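Local coordinates for glucose-6-phosphate 1-dehydrogenase (Kluyveromyces lactis, PDB 7E6I), which catalyses the NADP-dependent oxidation of glucose 6-phosphate to 6-phosphogluconolactone, probably as the rate-limiting first step of the oxidative pentose phosphate pathway, at residues A[44-58]-A[80-92]. Sequence-based numbering, arbitrary orientation.
Sequences IIGYARSKLSNEDLR and FLSMVSYHAGPYD
Ile-44 and Val-84 meet on one face of the neighbouring parallel strands 44-48 and 84-88, at the edge of the Rossmann-fold sheet, and Leu-57 of helix 54-61 packs down on Val-84. Val-84 CG1 meets Leu-57 CD2 at 3.6 Å, while its CG2 lies against Ile-44 CB. Phe-26 of helix 19-34 also covers this cluster. Gly-46 has no side chain, and Leu-57 CD2 lies close over it.

Next along this face is the Tyr-86 ring. CG is anti to the backbone N (chi1 -172°), which lays the ring over Gly-46 O. Leu-52 CG lies over the opposite face in a CH-pi contact, 3.7 Å from the ring centroid. The hydroxyl of Tyr-86 donates to Ser-50 O at 2.7 Å, arriving above the carbonyl plane. A serine at Tyr-86 would probably leave Leu-52 without its aromatic partner and Ser-50 O without this donor.

On the other face, Tyr-47 lies beside His-87. Past the strand end Tyr-47 slides by Tyr-91, which points the opposite way. Tyr-47 OH donates to Pro-90 O at 2.6 Å, near the ring plane. Arg-49, which probably binds NADP, slants across Tyr-91, with CD against CE2.

Between the strands, Gly-46 N donates to Ser-85 O in a nearly straight bond (174°). At the polar edge, Asn-54 OD1 accepts from Tyr-86 N at 3.0 Å. Asn-54 CB lies over one face of the Arg-58 guanidinium. Arg-58 grips Val-84 O side-on, with NE at 3.0 Å and NH2 at 2.9 Å from that one oxygen.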
# COMPACT_ATOMS: atom_id res chain seq x y z
N ILE A 44 3.73 -6.65 -24.95
CA ILE A 44 4.38 -6.73 -23.65
C ILE A 44 5.85 -7.07 -23.86
O ILE A 44 6.18 -8.14 -24.40
CB ILE A 44 3.70 -7.76 -22.74
CG1 ILE A 44 2.20 -7.49 -22.70
CG2 ILE A 44 4.25 -7.68 -21.35
CD1 ILE A 44 1.45 -8.37 -21.74
N ILE A 45 6.74 -6.18 -23.41
CA ILE A 45 8.18 -6.30 -23.61
C ILE A 45 8.88 -6.29 -22.25
O ILE A 45 8.75 -5.32 -21.48
CB ILE A 45 8.74 -5.16 -24.47
CG1 ILE A 45 8.05 -5.09 -25.83
CG2 ILE A 45 10.22 -5.31 -24.63
CD1 ILE A 45 8.45 -3.86 -26.62
N GLY A 46 9.65 -7.33 -21.97
CA GLY A 46 10.46 -7.38 -20.78
C GLY A 46 11.90 -7.03 -21.10
O GLY A 46 12.52 -7.64 -21.96
N TYR A 47 12.43 -6.04 -20.38
CA TYR A 47 13.78 -5.53 -20.58
C TYR A 47 14.60 -5.75 -19.31
O TYR A 47 14.12 -5.46 -18.21
CB TYR A 47 13.73 -4.04 -20.95
CG TYR A 47 15.04 -3.34 -21.30
CD1 TYR A 47 16.02 -3.12 -20.34
CD2 TYR A 47 15.28 -2.86 -22.58
CE1 TYR A 47 17.20 -2.47 -20.65
CE2 TYR A 47 16.46 -2.21 -22.90
CZ TYR A 47 17.41 -2.02 -21.94
OH TYR A 47 18.59 -1.37 -22.26
N ALA A 48 15.82 -6.26 -19.47
CA ALA A 48 16.79 -6.42 -18.38
C ALA A 48 18.18 -6.66 -18.99
O ALA A 48 18.33 -6.82 -20.20
CB ALA A 48 16.40 -7.56 -17.43
N ARG A 49 19.20 -6.65 -18.13
CA ARG A 49 20.58 -6.75 -18.60
C ARG A 49 20.92 -8.16 -19.07
O ARG A 49 21.61 -8.32 -20.09
CB ARG A 49 21.56 -6.30 -17.51
CG ARG A 49 21.13 -5.03 -16.75
CD ARG A 49 21.41 -5.06 -15.22
NE ARG A 49 21.08 -6.32 -14.55
CZ ARG A 49 19.85 -6.75 -14.23
NH1 ARG A 49 18.77 -6.03 -14.55
NH2 ARG A 49 19.66 -7.91 -13.63
N SER A 50 20.46 -9.18 -18.36
CA SER A 50 20.78 -10.56 -18.71
C SER A 50 20.30 -10.87 -20.12
O SER A 50 19.43 -10.21 -20.68
CB SER A 50 20.13 -11.56 -17.76
OG SER A 50 20.65 -11.46 -16.45
N LYS A 51 20.84 -11.95 -20.67
CA LYS A 51 20.74 -12.21 -22.10
C LYS A 51 19.80 -13.36 -22.40
O LYS A 51 20.20 -14.32 -23.08
CB LYS A 51 22.14 -12.52 -22.64
CG LYS A 51 22.49 -11.87 -23.96
CD LYS A 51 23.93 -11.35 -23.91
CE LYS A 51 24.43 -10.95 -25.29
NZ LYS A 51 24.97 -12.12 -26.07
N LEU A 52 18.56 -13.29 -21.94
CA LEU A 52 17.64 -14.41 -22.12
C LEU A 52 16.79 -14.24 -23.38
O LEU A 52 16.80 -13.20 -24.04
CB LEU A 52 16.76 -14.59 -20.87
CG LEU A 52 16.22 -13.42 -20.04
CD1 LEU A 52 14.94 -13.84 -19.34
CD2 LEU A 52 17.23 -12.97 -19.03
N SER A 53 16.08 -15.30 -23.72
CA SER A 53 15.26 -15.37 -24.92
C SER A 53 13.78 -15.16 -24.58
O SER A 53 13.38 -15.14 -23.41
CB SER A 53 15.46 -16.72 -25.61
OG SER A 53 15.07 -17.79 -24.76
N ASN A 54 12.97 -14.98 -25.63
CA ASN A 54 11.52 -14.93 -25.43
C ASN A 54 11.05 -16.17 -24.69
O ASN A 54 10.15 -16.10 -23.85
CB ASN A 54 10.80 -14.82 -26.78
CG ASN A 54 11.05 -13.50 -27.47
OD1 ASN A 54 11.71 -12.62 -26.92
ND2 ASN A 54 10.53 -13.35 -28.68
N GLU A 55 11.67 -17.31 -24.99
CA GLU A 55 11.31 -18.55 -24.32
C GLU A 55 11.65 -18.49 -22.84
O GLU A 55 10.86 -18.93 -21.99
CB GLU A 55 12.03 -19.72 -24.99
CG GLU A 55 11.16 -20.52 -25.96
CD GLU A 55 9.81 -20.88 -25.36
OE1 GLU A 55 8.83 -20.10 -25.55
OE2 GLU A 55 9.72 -21.93 -24.70
N ASP A 56 12.82 -17.94 -22.50
CA ASP A 56 13.24 -17.90 -21.11
C ASP A 56 12.27 -17.07 -20.27
O ASP A 56 11.82 -17.51 -19.21
CB ASP A 56 14.66 -17.34 -21.00
CG ASP A 56 15.67 -18.14 -21.80
OD1 ASP A 56 16.41 -17.53 -22.59
OD2 ASP A 56 15.72 -19.38 -21.63
N LEU A 57 11.94 -15.87 -20.75
CA LEU A 57 11.01 -15.01 -20.02
C LEU A 57 9.67 -15.71 -19.81
O LEU A 57 9.17 -15.79 -18.68
CB LEU A 57 10.81 -13.70 -20.77
CG LEU A 57 10.00 -12.66 -19.99
CD1 LEU A 57 10.63 -12.43 -18.63
CD2 LEU A 57 9.85 -11.36 -20.77
N ARG A 58 9.06 -16.20 -20.90
CA ARG A 58 7.75 -16.84 -20.80
C ARG A 58 7.79 -18.01 -19.83
O ARG A 58 6.88 -18.17 -19.00
CB ARG A 58 7.29 -17.31 -22.18
CG ARG A 58 7.07 -16.18 -23.16
CD ARG A 58 7.14 -16.68 -24.58
NE ARG A 58 6.96 -15.61 -25.56
CZ ARG A 58 7.35 -15.69 -26.83
NH1 ARG A 58 7.96 -16.79 -27.25
NH2 ARG A 58 7.15 -14.68 -27.66
N PHE A 80 -1.53 -15.34 -23.70
CA PHE A 80 -0.83 -14.24 -23.04
C PHE A 80 0.67 -14.31 -23.28
O PHE A 80 1.30 -13.31 -23.66
CB PHE A 80 -1.15 -14.26 -21.55
CG PHE A 80 -0.38 -13.26 -20.75
CD1 PHE A 80 -0.69 -11.91 -20.83
CD2 PHE A 80 0.66 -13.66 -19.93
CE1 PHE A 80 0.02 -10.98 -20.09
CE2 PHE A 80 1.37 -12.73 -19.19
CZ PHE A 80 1.05 -11.39 -19.27
N LEU A 81 1.27 -15.48 -23.05
CA LEU A 81 2.72 -15.64 -23.22
C LEU A 81 3.14 -15.24 -24.63
O LEU A 81 4.21 -14.66 -24.83
CB LEU A 81 3.13 -17.08 -22.92
CG LEU A 81 2.94 -17.51 -21.46
CD1 LEU A 81 3.69 -18.79 -21.14
CD2 LEU A 81 3.41 -16.40 -20.54
N SER A 82 2.29 -15.51 -25.62
CA SER A 82 2.62 -15.15 -26.99
C SER A 82 2.66 -13.64 -27.21
O SER A 82 3.25 -13.19 -28.20
CB SER A 82 1.61 -15.79 -27.95
OG SER A 82 0.62 -14.85 -28.33
N MET A 83 2.04 -12.85 -26.34
CA MET A 83 2.15 -11.40 -26.42
C MET A 83 3.40 -10.85 -25.74
O MET A 83 3.71 -9.67 -25.90
CB MET A 83 0.91 -10.74 -25.80
CG MET A 83 -0.31 -11.61 -25.88
SD MET A 83 -1.75 -10.91 -25.04
CE MET A 83 -1.79 -9.26 -25.70
N VAL A 84 4.12 -11.69 -25.02
CA VAL A 84 5.27 -11.29 -24.22
C VAL A 84 6.54 -11.59 -25.00
O VAL A 84 6.68 -12.67 -25.59
CB VAL A 84 5.27 -12.02 -22.87
CG1 VAL A 84 6.62 -11.93 -22.22
CG2 VAL A 84 4.19 -11.47 -21.98
N SER A 85 7.48 -10.65 -25.00
CA SER A 85 8.78 -10.81 -25.62
C SER A 85 9.83 -10.18 -24.72
O SER A 85 9.50 -9.54 -23.72
CB SER A 85 8.80 -10.20 -27.02
OG SER A 85 9.02 -8.81 -26.96
N TYR A 86 11.11 -10.38 -25.09
CA TYR A 86 12.24 -9.93 -24.28
C TYR A 86 13.27 -9.18 -25.12
O TYR A 86 13.56 -9.56 -26.26
CB TYR A 86 12.93 -11.11 -23.59
CG TYR A 86 14.01 -10.71 -22.58
CD1 TYR A 86 13.73 -10.68 -21.21
CD2 TYR A 86 15.30 -10.38 -22.99
CE1 TYR A 86 14.70 -10.33 -20.29
CE2 TYR A 86 16.28 -10.02 -22.06
CZ TYR A 86 15.98 -10.00 -20.71
OH TYR A 86 16.94 -9.65 -19.78
N HIS A 87 13.82 -8.12 -24.54
CA HIS A 87 14.95 -7.42 -25.11
C HIS A 87 15.97 -7.22 -24.01
O HIS A 87 15.62 -6.79 -22.91
CB HIS A 87 14.55 -6.07 -25.71
CG HIS A 87 15.68 -5.39 -26.43
ND1 HIS A 87 16.05 -5.72 -27.71
CD2 HIS A 87 16.53 -4.43 -26.02
CE1 HIS A 87 17.08 -4.97 -28.07
NE2 HIS A 87 17.40 -4.19 -27.06
N ALA A 88 17.23 -7.55 -24.31
CA ALA A 88 18.32 -7.40 -23.36
C ALA A 88 19.11 -6.12 -23.63
O ALA A 88 19.22 -5.66 -24.77
CB ALA A 88 19.26 -8.60 -23.42
N GLY A 89 19.67 -5.56 -22.57
CA GLY A 89 20.45 -4.36 -22.70
C GLY A 89 20.73 -3.75 -21.35
O GLY A 89 20.05 -4.04 -20.35
N PRO A 90 21.74 -2.89 -21.28
CA PRO A 90 22.05 -2.22 -20.01
C PRO A 90 21.05 -1.11 -19.73
O PRO A 90 20.43 -0.55 -20.64
CB PRO A 90 23.46 -1.66 -20.25
CG PRO A 90 23.52 -1.43 -21.73
CD PRO A 90 22.61 -2.43 -22.38
N TYR A 91 20.88 -0.82 -18.44
CA TYR A 91 20.11 0.37 -18.06
C TYR A 91 20.94 1.63 -18.18
O TYR A 91 20.38 2.73 -18.26
CB TYR A 91 19.58 0.24 -16.63
CG TYR A 91 18.85 -1.05 -16.32
CD1 TYR A 91 17.68 -1.40 -17.01
CD2 TYR A 91 19.32 -1.92 -15.35
CE1 TYR A 91 17.01 -2.58 -16.73
CE2 TYR A 91 18.66 -3.10 -15.06
CZ TYR A 91 17.51 -3.43 -15.76
OH TYR A 91 16.86 -4.61 -15.47
N ASP A 92 22.27 1.48 -18.26
CA ASP A 92 23.28 2.51 -18.13
C ASP A 92 23.60 3.23 -19.44
O ASP A 92 24.32 4.23 -19.41
CB ASP A 92 24.57 1.86 -17.60
CG ASP A 92 25.27 2.71 -16.59
OD1 ASP A 92 25.23 2.36 -15.39
OD2 ASP A 92 25.88 3.73 -16.99